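PDB 6RPP: cell division control protein from Pyrococcus abyssi, which probably cuts itself out of a host MCM replicative helicase by protein splicing, joining the flanking sequences with a new peptide bond, as inteins do. Local coordinates for residues E23-A28 with N69-R74; R27-A32 with F45-D50; R113-G118 with A135-Y140; K78-V83 with R92-H97. The protein carries 2 engineered substitutions. All coordinates share one frame; numbering follows the deposited sequence. Where two conformers were deposited one is given.

Contact 1: E23-A28 with N69-R74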
# COMPACT_ATOMS: atom_id res chain seq x y z
N GLU A 23 -9.71 7.83 -2.66
CA GLU A 23 -10.11 8.89 -3.59
C GLU A 23 -9.53 8.64 -4.99
O GLU A 23 -10.24 8.79 -6.01
CB GLU A 23 -9.65 10.23 -3.03
CG GLU A 23 -9.91 11.43 -3.96
CD GLU A 23 -9.69 12.75 -3.25
OE1 GLU A 23 -9.71 12.77 -1.99
OE2 GLU A 23 -9.52 13.77 -3.97
N ILE A 24 -8.23 8.38 -5.07
CA ILE A 24 -7.57 8.05 -6.34
C ILE A 24 -8.29 6.91 -7.03
O ILE A 24 -8.61 6.98 -8.23
CB ILE A 24 -6.09 7.68 -6.10
CG1 ILE A 24 -5.30 8.86 -5.53
CG2 ILE A 24 -5.43 7.13 -7.37
CD1 ILE A 24 -3.92 8.41 -5.00
N VAL A 25 -8.54 5.81 -6.30
CA VAL A 25 -9.12 4.66 -6.96
C VAL A 25 -10.57 4.90 -7.38
O VAL A 25 -10.97 4.54 -8.51
CB VAL A 25 -9.01 3.43 -6.04
CG1 VAL A 25 -9.76 2.28 -6.68
CG2 VAL A 25 -7.54 3.08 -5.87
N GLU A 26 -11.41 5.42 -6.46
CA GLU A 26 -12.82 5.56 -6.80
C GLU A 26 -13.03 6.50 -7.98
O GLU A 26 -13.92 6.27 -8.79
CB GLU A 26 -13.59 6.04 -5.58
CG GLU A 26 -13.63 5.02 -4.44
CD GLU A 26 -14.40 3.73 -4.76
OE1 GLU A 26 -15.11 3.64 -5.81
OE2 GLU A 26 -14.34 2.83 -3.90
N ARG A 27 -12.20 7.56 -8.10
CA ARG A 27 -12.34 8.44 -9.26
C ARG A 27 -12.03 7.69 -10.55
O ARG A 27 -12.68 7.90 -11.58
CB ARG A 27 -11.44 9.66 -9.11
CG ARG A 27 -11.48 10.65 -10.27
CD ARG A 27 -10.43 11.74 -10.05
NE ARG A 27 -10.21 12.59 -11.22
CZ ARG A 27 -10.46 13.89 -11.24
NH1 ARG A 27 -10.96 14.49 -10.17
NH2 ARG A 27 -10.24 14.60 -12.34
N ALA A 28 -11.01 6.83 -10.50
CA ALA A 28 -10.63 6.08 -11.69
C ALA A 28 -11.70 5.07 -12.05
O ALA A 28 -11.99 4.85 -13.24
CB ALA A 28 -9.28 5.40 -11.45
N ASN A 69 -0.18 2.42 -12.82
CA ASN A 69 -1.04 2.38 -14.01
C ASN A 69 -2.34 1.59 -13.87
O ASN A 69 -3.15 1.60 -14.81
CB ASN A 69 -0.23 1.86 -15.23
CG ASN A 69 0.28 0.42 -15.07
OD1 ASN A 69 0.31 -0.10 -14.00
ND2 ASN A 69 0.66 -0.21 -16.18
N ILE A 70 -2.58 0.93 -12.73
CA ILE A 70 -3.88 0.30 -12.48
C ILE A 70 -4.31 0.59 -11.04
O ILE A 70 -3.50 0.53 -10.10
CB ILE A 70 -3.83 -1.24 -12.69
CG1 ILE A 70 -3.41 -1.63 -14.11
CG2 ILE A 70 -5.16 -1.89 -12.28
CD1 ILE A 70 -4.51 -1.53 -15.10
N ALA A 71 -5.59 0.93 -10.90
CA ALA A 71 -6.26 1.17 -9.63
C ALA A 71 -7.17 -0.02 -9.33
O ALA A 71 -7.93 -0.47 -10.20
CB ALA A 71 -7.10 2.44 -9.69
N TRP A 72 -7.10 -0.52 -8.09
CA TRP A 72 -7.81 -1.70 -7.64
C TRP A 72 -8.76 -1.38 -6.50
O TRP A 72 -8.36 -0.73 -5.54
CB TRP A 72 -6.82 -2.76 -7.13
CG TRP A 72 -6.18 -3.49 -8.16
CD1 TRP A 72 -4.90 -3.31 -8.66
CD2 TRP A 72 -6.75 -4.57 -8.91
NE1 TRP A 72 -4.67 -4.21 -9.66
CE2 TRP A 72 -5.77 -5.00 -9.82
CE3 TRP A 72 -7.98 -5.22 -8.87
CZ2 TRP A 72 -6.00 -6.06 -10.70
CZ3 TRP A 72 -8.20 -6.27 -9.73
CH2 TRP A 72 -7.22 -6.67 -10.63
N LYS A 73 -9.99 -1.85 -6.60
CA LYS A 73 -10.98 -1.72 -5.53
C LYS A 73 -11.49 -3.12 -5.23
O LYS A 73 -12.05 -3.75 -6.13
CB LYS A 73 -12.15 -0.85 -5.98
CG LYS A 73 -13.41 -0.81 -5.07
CD LYS A 73 -14.51 -0.01 -5.68
CE LYS A 73 -15.77 0.21 -4.72
NZ LYS A 73 -16.62 1.18 -5.29
N ARG A 74 -11.36 -3.58 -3.99
CA ARG A 74 -11.71 -4.95 -3.67
C ARG A 74 -12.59 -4.99 -2.43
O ARG A 74 -12.50 -4.13 -1.56
CB ARG A 74 -10.46 -5.85 -3.45
CG ARG A 74 -9.56 -5.96 -4.70
CD ARG A 74 -8.74 -7.25 -4.68
NE ARG A 74 -7.50 -7.13 -5.46
CZ ARG A 74 -7.28 -7.73 -6.62
NH1 ARG A 74 -8.21 -8.52 -7.14
NH2 ARG A 74 -6.13 -7.56 -7.26
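Val-25 and Ala-71 mark the place where helix 23-28 lies nearest to strand 69-74, their CA atoms 5.2 Å apart. The short axes approach to 7.7 Å and run 97° apart, so the helix crosses the strand almost squarely and meets it with one turn. Ala-71 and Ala-28, with no more than a methyl each, and the branched Val-25 suit so close an approach. CG2 of Val-25 rests on CB of Ala-71 at 3.9 Å, while its other methyl, CG1, turned anti to the backbone N (chi1 173°), lies against the carbonyl O of Trp-72 at 3.5 Å and reaches CB of Lys-73. One turn on, Ala-28 sets its CB 4.1 Å from CB of Ala-71, methyl against methyl. Trp-72 points its side chain to the other side of the strand.

Beside this apolar patch lies an ion pair. Lys-73 runs out fully extended beyond CG, whereas the chain of Glu-26 is bent at chi2 (-66°), so the two cross at about a right angle. NZ of Lys-73 bonds OE1 of Glu-26 at 2.9 Å on its syn lone pair; a weaker bond to OE2, at 3.1 Å, makes the salt bridge forked. A methionine in place of Lys-73 would probably leave the Glu-26 carboxylate its bond to Tyr-148 but take away the lysine's countercharge, making it freer to turn. The chemistry is thus graded: ordinary methyl contacts around the buried Val-25 and Ala-71, then a charge pair with a second partner for each member, Tyr-148 OH bonding Glu-26 OE2 and Trp-146 giving the lysine a cation-pi contact.

Contact 2: R27-A32 with F45-D50; sequences RAIEEA and FYAPID
The carbonyl O of Ala-28 is gripped twice: Ala-32 N gives it the helical hydrogen bond at 3.0 Å, and a water donates to it at 2.7 Å. The same water donates its other hydrogen to Pro-48 O at 2.8 Å, so one molecule joins two acceptors that could not have bonded each other. The carbonyl of Ala-28 also meets CB of Ala-47, at 3.5 Å.

No direct hydrogen bond crosses the contact; the side chains meet through apolar groups, and alanines let the backbones come near. CB of Ala-32 sits 3.7 Å from CB of Ala-47, one small methyl filling the place beside another, and also brushes CD of Pro-48. The tightest pair is CB of Ala-28 against CG2 of Ile-49, at 3.4 Å, closer than carbons usually lie. Ile-49 places CG1 in the crowded position between its backbone N and carbonyl carbon (chi1 50°), which turns CG2 toward the helix. At the other end Ile-29 bends at chi2 (-73°) and brings CD1 down between CB of Phe-45, 3.8 Å off, and CB of Ala-47; the phenyl ring of Phe-45 leads away from the helix. Leu-38 touches Ile-29, Ala-32 and Phe-45, closing this corner from the loop that follows the helix.

A helix laid at 98° over a strand of an antiparallel sheet, with alanines at the crossing, is how helix 21-35 covers one end of this mainly beta Hint-type splicing domain.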
# COMPACT_ATOMS: atom_id res chain seq x y z
N ARG A 27 -12.20 7.56 -8.10
CA ARG A 27 -12.34 8.44 -9.26
C ARG A 27 -12.03 7.69 -10.55
O ARG A 27 -12.68 7.90 -11.58
CB ARG A 27 -11.44 9.66 -9.11
CG ARG A 27 -11.48 10.65 -10.27
CD ARG A 27 -10.43 11.74 -10.05
NE ARG A 27 -10.21 12.59 -11.22
CZ ARG A 27 -10.46 13.89 -11.24
NH1 ARG A 27 -10.96 14.49 -10.17
NH2 ARG A 27 -10.24 14.60 -12.34
N ALA A 28 -11.01 6.83 -10.50
CA ALA A 28 -10.63 6.08 -11.69
C ALA A 28 -11.70 5.07 -12.05
O ALA A 28 -11.99 4.85 -13.24
CB ALA A 28 -9.28 5.40 -11.45
N ILE A 29 -12.28 4.44 -11.03
CA ILE A 29 -13.38 3.49 -11.24
C ILE A 29 -14.58 4.18 -11.85
O ILE A 29 -15.21 3.68 -12.80
CB ILE A 29 -13.74 2.81 -9.91
CG1 ILE A 29 -12.58 2.00 -9.35
CG2 ILE A 29 -14.99 1.93 -10.08
CD1 ILE A 29 -12.30 0.75 -10.08
N GLU A 30 -14.94 5.35 -11.32
CA GLU A 30 -16.11 6.06 -11.86
C GLU A 30 -15.92 6.41 -13.34
O GLU A 30 -16.84 6.26 -14.15
CB GLU A 30 -16.36 7.31 -11.03
CG GLU A 30 -17.66 8.02 -11.37
CD GLU A 30 -17.93 9.22 -10.46
OE1 GLU A 30 -17.03 9.59 -9.67
OE2 GLU A 30 -19.04 9.80 -10.55
N GLU A 31 -14.72 6.85 -13.72
CA GLU A 31 -14.51 7.22 -15.10
C GLU A 31 -14.54 5.99 -16.00
O GLU A 31 -15.12 6.03 -17.10
CB GLU A 31 -13.18 7.96 -15.21
CG GLU A 31 -12.91 8.54 -16.57
CD GLU A 31 -11.71 9.45 -16.56
OE1 GLU A 31 -11.87 10.66 -16.28
OE2 GLU A 31 -10.61 8.95 -16.82
N ALA A 32 -13.92 4.88 -15.54
CA ALA A 32 -13.86 3.67 -16.36
C ALA A 32 -15.23 3.01 -16.49
O ALA A 32 -15.51 2.36 -17.51
CB ALA A 32 -12.84 2.68 -15.79
N PHE A 45 -12.79 -4.75 -8.69
CA PHE A 45 -12.70 -3.96 -9.90
C PHE A 45 -11.30 -3.43 -10.11
O PHE A 45 -10.59 -3.14 -9.15
CB PHE A 45 -13.65 -2.76 -9.82
CG PHE A 45 -15.05 -3.10 -9.44
CD1 PHE A 45 -15.98 -3.44 -10.42
CD2 PHE A 45 -15.45 -3.09 -8.11
CE1 PHE A 45 -17.29 -3.77 -10.07
CE2 PHE A 45 -16.76 -3.44 -7.76
CZ PHE A 45 -17.67 -3.76 -8.74
N TYR A 46 -10.94 -3.22 -11.38
CA TYR A 46 -9.73 -2.46 -11.69
C TYR A 46 -10.05 -1.44 -12.78
O TYR A 46 -11.03 -1.58 -13.52
CB TYR A 46 -8.56 -3.35 -12.13
CG TYR A 46 -8.79 -4.18 -13.33
CD1 TYR A 46 -9.39 -5.42 -13.23
CD2 TYR A 46 -8.35 -3.76 -14.56
CE1 TYR A 46 -9.60 -6.20 -14.34
CE2 TYR A 46 -8.54 -4.55 -15.69
CZ TYR A 46 -9.16 -5.76 -15.57
OH TYR A 46 -9.34 -6.53 -16.70
N ALA A 47 -9.22 -0.41 -12.85
CA ALA A 47 -9.40 0.64 -13.82
C ALA A 47 -8.04 1.25 -14.14
O ALA A 47 -7.17 1.30 -13.27
CB ALA A 47 -10.35 1.73 -13.28
N PRO A 48 -7.86 1.77 -15.32
CA PRO A 48 -6.58 2.42 -15.65
C PRO A 48 -6.41 3.72 -14.89
O PRO A 48 -7.37 4.47 -14.65
CB PRO A 48 -6.69 2.67 -17.16
CG PRO A 48 -8.09 2.61 -17.46
CD PRO A 48 -8.79 1.72 -16.46
N ILE A 49 -5.17 4.02 -14.54
CA ILE A 49 -4.77 5.33 -14.02
C ILE A 49 -3.42 5.68 -14.61
O ILE A 49 -2.74 4.85 -15.21
CB ILE A 49 -4.62 5.39 -12.48
CG1 ILE A 49 -3.74 4.25 -12.02
CG2 ILE A 49 -5.90 5.41 -11.78
CD1 ILE A 49 -3.44 4.35 -10.50
N ASP A 50 -3.03 6.96 -14.42
CA ASP A 50 -1.70 7.44 -14.79
C ASP A 50 -1.25 8.49 -13.77
O ASP A 50 -1.44 9.69 -13.96
CB ASP A 50 -1.72 8.03 -16.22
CG ASP A 50 -0.36 8.47 -16.71
OD1 ASP A 50 0.68 8.25 -16.05
OD2 ASP A 50 -0.32 9.04 -17.83
O HOH W 1 -10.08 4.97 -15.20

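Contact 3: R113-G118 with A135-Y140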
# COMPACT_ATOMS: atom_id res chain seq x y z
N ARG A 113 -0.38 -10.34 8.87
CA ARG A 113 -0.77 -11.23 9.95
C ARG A 113 0.38 -12.11 10.44
O ARG A 113 0.23 -12.77 11.47
CB ARG A 113 -1.92 -12.13 9.51
CG ARG A 113 -1.59 -13.16 8.43
CD ARG A 113 -2.84 -13.96 8.07
NE ARG A 113 -2.60 -14.86 6.94
CZ ARG A 113 -3.56 -15.43 6.22
NH1 ARG A 113 -4.84 -15.21 6.52
NH2 ARG A 113 -3.24 -16.23 5.21
N ASP A 114 1.51 -12.14 9.72
CA ASP A 114 2.69 -12.90 10.13
C ASP A 114 3.77 -12.01 10.74
O ASP A 114 4.79 -12.53 11.22
CB ASP A 114 3.29 -13.64 8.91
CG ASP A 114 2.32 -14.64 8.27
OD1 ASP A 114 1.27 -14.93 8.89
OD2 ASP A 114 2.60 -15.13 7.15
N LEU A 115 3.56 -10.69 10.75
CA LEU A 115 4.53 -9.76 11.35
C LEU A 115 4.60 -9.93 12.85
O LEU A 115 3.59 -10.20 13.53
CB LEU A 115 4.15 -8.32 11.09
CG LEU A 115 4.27 -7.74 9.69
CD1 LEU A 115 3.67 -6.34 9.75
CD2 LEU A 115 5.70 -7.61 9.31
N GLU A 116 5.80 -9.78 13.37
CA GLU A 116 6.01 -9.82 14.80
C GLU A 116 6.60 -8.49 15.23
O GLU A 116 7.27 -7.81 14.46
CB GLU A 116 6.96 -10.96 15.20
CG GLU A 116 6.53 -12.34 14.66
CD GLU A 116 5.48 -13.03 15.53
OE1 GLU A 116 5.61 -13.03 16.77
OE2 GLU A 116 4.53 -13.60 14.94
N GLU A 117 6.34 -8.12 16.49
CA GLU A 117 7.00 -6.94 17.02
C GLU A 117 8.50 -7.07 16.91
O GLU A 117 9.08 -8.12 17.25
CB GLU A 117 6.58 -6.72 18.47
CG GLU A 117 5.07 -6.57 18.56
CD GLU A 117 4.55 -6.33 19.96
OE1 GLU A 117 5.38 -6.18 20.91
OE2 GLU A 117 3.30 -6.27 20.10
N GLY A 118 9.14 -6.00 16.42
CA GLY A 118 10.57 -5.97 16.18
C GLY A 118 10.96 -6.19 14.72
O GLY A 118 12.09 -5.85 14.34
N ALA A 135 6.00 -2.07 16.09
CA ALA A 135 5.69 -1.87 17.50
C ALA A 135 4.53 -2.75 17.95
O ALA A 135 4.62 -3.39 19.00
CB ALA A 135 5.37 -0.38 17.79
N GLU A 136 3.46 -2.80 17.18
CA GLU A 136 2.26 -3.55 17.51
C GLU A 136 1.49 -3.80 16.23
O GLU A 136 1.50 -2.97 15.30
CB GLU A 136 1.34 -2.81 18.51
CG GLU A 136 1.89 -2.43 19.87
CD GLU A 136 2.32 -0.97 19.92
OE1 GLU A 136 1.72 -0.14 19.19
OE2 GLU A 136 3.25 -0.65 20.69
N ILE A 137 0.79 -4.92 16.20
CA ILE A 137 -0.17 -5.22 15.15
C ILE A 137 -1.49 -5.51 15.84
O ILE A 137 -1.53 -6.36 16.74
CB ILE A 137 0.23 -6.44 14.30
CG1 ILE A 137 1.64 -6.27 13.73
CG2 ILE A 137 -0.85 -6.70 13.20
CD1 ILE A 137 2.65 -7.19 14.43
N LEU A 138 -2.55 -4.84 15.41
CA LEU A 138 -3.86 -4.97 16.08
C LEU A 138 -4.94 -5.28 15.05
O LEU A 138 -5.17 -4.47 14.13
CB LEU A 138 -4.21 -3.68 16.82
CG LEU A 138 -5.56 -3.70 17.55
CD1 LEU A 138 -5.75 -4.98 18.37
CD2 LEU A 138 -5.70 -2.47 18.44
N GLU A 139 -5.64 -6.39 15.25
CA GLU A 139 -6.77 -6.75 14.40
C GLU A 139 -8.00 -5.90 14.71
O GLU A 139 -8.24 -5.59 15.88
CB GLU A 139 -7.09 -8.22 14.65
CG GLU A 139 -8.02 -8.83 13.69
CD GLU A 139 -8.13 -10.32 13.94
OE1 GLU A 139 -7.34 -11.08 13.34
OE2 GLU A 139 -8.98 -10.70 14.77
N TYR A 140 -8.76 -5.50 13.69
CA TYR A 140 -10.04 -4.86 13.93
C TYR A 140 -11.02 -5.33 12.85
O TYR A 140 -10.62 -5.90 11.84
CB TYR A 140 -9.86 -3.32 13.97
CG TYR A 140 -9.51 -2.73 12.62
CD1 TYR A 140 -8.21 -2.75 12.13
CD2 TYR A 140 -10.51 -2.20 11.79
CE1 TYR A 140 -7.87 -2.22 10.86
CE2 TYR A 140 -10.21 -1.68 10.51
CZ TYR A 140 -8.88 -1.69 10.05
OH TYR A 140 -8.64 -1.25 8.78
O HOH W 2 1.54 -6.92 18.27
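Glu-117 lays the middle of its carboxylate over the carbonyl oxygen of Ala-135: CD is 3.1 Å from that O, which stands almost straight above the carboxylate plane, with OE1 and OE2 about equally far. None of these is a hydrogen bond, since all three oxygens are acceptors. A water bridges beside it, donating to Glu-117 OE2 at 2.6 Å and accepting from Ile-137 N at 3.0 Å, so the carboxylate reaches a backbone N-H indirectly. The extended chain of Glu-117 (chi2 -179°) carries the carboxylate over the backbone of Ala-135. OE2 of Glu-136 carries a like charge 5.7 Å from OE2 of Glu-117; the repulsion is probably modest, since both residues are exposed and Lys-84 offers Glu-136 a long, weak ion pair.

Ala-135 and Glu-136 both face Lys-84 of strand 80-85, a classic beta bulge in the six-stranded antiparallel sheet of the intein's Hint domain. Just past the bulge, Ile-137 turns its side chain toward the loop 113-118. Its CD1 lies 3.3 Å from Leu-115 O and 3.8 Å from CB of Leu-115; the chi2 of 108°, between staggered positions, brings the methyl against this bend of the chain. Leu-115, a buried residue, goes on to pack against Phe-99 and Val-101, while Glu-116 N bonds Asn-119 OD1. Gly-118 turns the chain at a positive phi (99°), where a CB would be jammed against the carbonyl O of Glu-117, and its backbone then pairs with Val-134.

Contact 4: K78-V83 with R92-H97; sequences KKMMLV and RVTPTH
Met-81 and Val-93 form an antiparallel hydrogen-bonded pair, in which the backbone N-H and C=O of each residue are bonded to the other. Met-81 N donates to Val-93 O at 2.8 Å, nearly head-on to the carbonyl, and Val-93 N returns a bond to Met-81 O at 2.9 Å in the carbonyl plane. Met-81 O also receives a CA-H...O contact from Arg-92 CA, at 3.3 Å. Lys-79 O instead faces CD of Pro-95, a residue without an N-H, at 3.2 Å. The outer sides of the hairpin are paired elsewhere: the backbones of Met-80 and Leu-82 bond those of Tyr-140 and Leu-138, and those of Arg-92 and Thr-94 bond those of Asp-6 and Ala-4.

The side chains of Leu-82 and Arg-92, the non-hydrogen-bonded pair, cross at a slant. The arginine runs extended from CG to NE, and CD1 of Leu-82 sits over the centre of its guanidinium, 4.1 Å above the plane; the ring of Tyr-140 adds a cation-pi contact. A serine in place of Arg-92 would probably uncover the methyls of Leu-82 and leave the Tyr-140 ring without this cation. Met-80, bent at chi2 and chi3, curls its flexible chain along the second strand, with CE 3.5 Å from Val-93 C and SD against CG2 of Thr-94.

Thr-94 OG1 bonds both Ala-2 O and Ala-4 N, Thr-96 OG1 bonds Ser-1 OG, and His-97 N bonds Thr-94 O at 3.1 Å, closing a type I turn. This Thr-Pro-Thr-His turn, gathered about the chain's first residues, matches the block B TxxH motif at the splicing centre of inteins.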
# COMPACT_ATOMS: atom_id res chain seq x y z
N LYS A 78 -13.08 -9.98 6.25
CA LYS A 78 -13.87 -9.90 7.46
C LYS A 78 -13.08 -9.23 8.58
O LYS A 78 -13.70 -8.65 9.49
CB LYS A 78 -14.32 -11.31 7.85
CG LYS A 78 -15.31 -11.96 6.87
CD LYS A 78 -16.62 -11.18 6.80
CE LYS A 78 -17.78 -12.03 6.25
NZ LYS A 78 -19.08 -11.25 6.20
N LYS A 79 -11.74 -9.30 8.53
CA LYS A 79 -10.85 -8.71 9.53
C LYS A 79 -9.79 -7.90 8.81
O LYS A 79 -9.40 -8.24 7.69
CB LYS A 79 -10.15 -9.78 10.46
CG LYS A 79 -11.18 -10.64 11.16
CD LYS A 79 -10.61 -11.58 12.19
CE LYS A 79 -11.66 -11.89 13.28
NZ LYS A 79 -12.68 -10.81 13.47
N MET A 80 -9.33 -6.82 9.46
CA MET A 80 -8.21 -6.01 8.99
C MET A 80 -7.17 -5.86 10.09
O MET A 80 -7.38 -6.26 11.23
CB MET A 80 -8.68 -4.60 8.52
CG MET A 80 -9.72 -4.54 7.36
SD MET A 80 -8.83 -4.72 5.79
CE MET A 80 -8.01 -3.09 5.67
N MET A 81 -5.98 -5.33 9.73
CA MET A 81 -4.89 -5.18 10.70
C MET A 81 -4.41 -3.74 10.70
O MET A 81 -4.14 -3.17 9.65
CB MET A 81 -3.69 -6.10 10.40
CG MET A 81 -3.94 -7.56 10.33
SD MET A 81 -4.01 -8.08 12.01
CE MET A 81 -4.06 -9.86 11.83
N LEU A 82 -4.22 -3.19 11.89
CA LEU A 82 -3.55 -1.91 12.05
C LEU A 82 -2.11 -2.22 12.42
O LEU A 82 -1.86 -2.87 13.43
CB LEU A 82 -4.24 -1.06 13.13
CG LEU A 82 -3.43 0.08 13.75
CD1 LEU A 82 -3.19 1.15 12.68
CD2 LEU A 82 -4.16 0.64 14.97
N VAL A 83 -1.18 -1.69 11.64
CA VAL A 83 0.25 -1.93 11.85
C VAL A 83 0.87 -0.63 12.29
O VAL A 83 0.66 0.39 11.63
CB VAL A 83 0.91 -2.44 10.57
CG1 VAL A 83 2.45 -2.58 10.75
CG2 VAL A 83 0.28 -3.74 10.20
N ARG A 92 -3.44 0.74 7.93
CA ARG A 92 -4.47 -0.28 8.09
C ARG A 92 -4.54 -1.07 6.80
O ARG A 92 -4.72 -0.47 5.71
CB ARG A 92 -5.83 0.37 8.43
CG ARG A 92 -5.82 1.11 9.78
CD ARG A 92 -7.12 1.64 10.18
NE ARG A 92 -7.06 2.39 11.44
CZ ARG A 92 -7.27 1.89 12.65
NH1 ARG A 92 -7.60 0.61 12.82
NH2 ARG A 92 -7.18 2.69 13.71
N VAL A 93 -4.31 -2.40 6.91
CA VAL A 93 -4.13 -3.26 5.73
C VAL A 93 -4.89 -4.56 5.91
O VAL A 93 -5.25 -4.96 7.03
CB VAL A 93 -2.65 -3.58 5.45
CG1 VAL A 93 -1.83 -2.28 5.26
CG2 VAL A 93 -2.04 -4.34 6.62
N THR A 94 -5.09 -5.27 4.77
CA THR A 94 -5.66 -6.59 4.88
C THR A 94 -4.66 -7.56 5.54
O THR A 94 -3.44 -7.35 5.53
CB THR A 94 -6.06 -7.14 3.52
OG1 THR A 94 -4.87 -7.26 2.72
CG2 THR A 94 -7.03 -6.20 2.81
N PRO A 95 -5.15 -8.65 6.12
CA PRO A 95 -4.23 -9.53 6.85
C PRO A 95 -3.17 -10.17 5.97
O PRO A 95 -2.09 -10.48 6.47
CB PRO A 95 -5.17 -10.59 7.46
CG PRO A 95 -6.49 -9.82 7.61
CD PRO A 95 -6.58 -8.97 6.38
N THR A 96 -3.44 -10.40 4.68
CA THR A 96 -2.42 -10.99 3.80
C THR A 96 -1.59 -9.96 3.06
O THR A 96 -0.72 -10.36 2.30
CB THR A 96 -3.05 -11.95 2.77
OG1 THR A 96 -3.98 -11.27 1.91
CG2 THR A 96 -3.76 -13.08 3.46
N HIS A 97 -1.79 -8.66 3.32
CA HIS A 97 -0.99 -7.65 2.66
C HIS A 97 0.48 -7.82 3.05
O HIS A 97 0.78 -7.82 4.26
CB HIS A 97 -1.50 -6.28 3.09
CG HIS A 97 -0.73 -5.15 2.51
ND1 HIS A 97 -1.03 -4.59 1.30
CD2 HIS A 97 0.33 -4.45 3.01
CE1 HIS A 97 -0.14 -3.65 1.02
NE2 HIS A 97 0.66 -3.51 2.06

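From the N terminus, helix 21-35 comes first and serves two contacts. Contact 2 closes the shorter loop, when the chain returns as strand 44-56; contact 1 closes the longer one around it with strand 63-75, and both share Arg-27 and Ala-28. The two strands are neighbours in the four-stranded sheet, so the helix lies across both. Next in series, contact 4 joins strands 80-85 and 90-93 of a hairpin, and contact 3 brings the loop 113-118 to strand 128-140. That strand pairs with 80-85, so contacts 4 and 3 touch within the six-stranded sheet, their centres about 10 Å apart. Contacts 1 and 3 lie on opposite sides of the chain's centre.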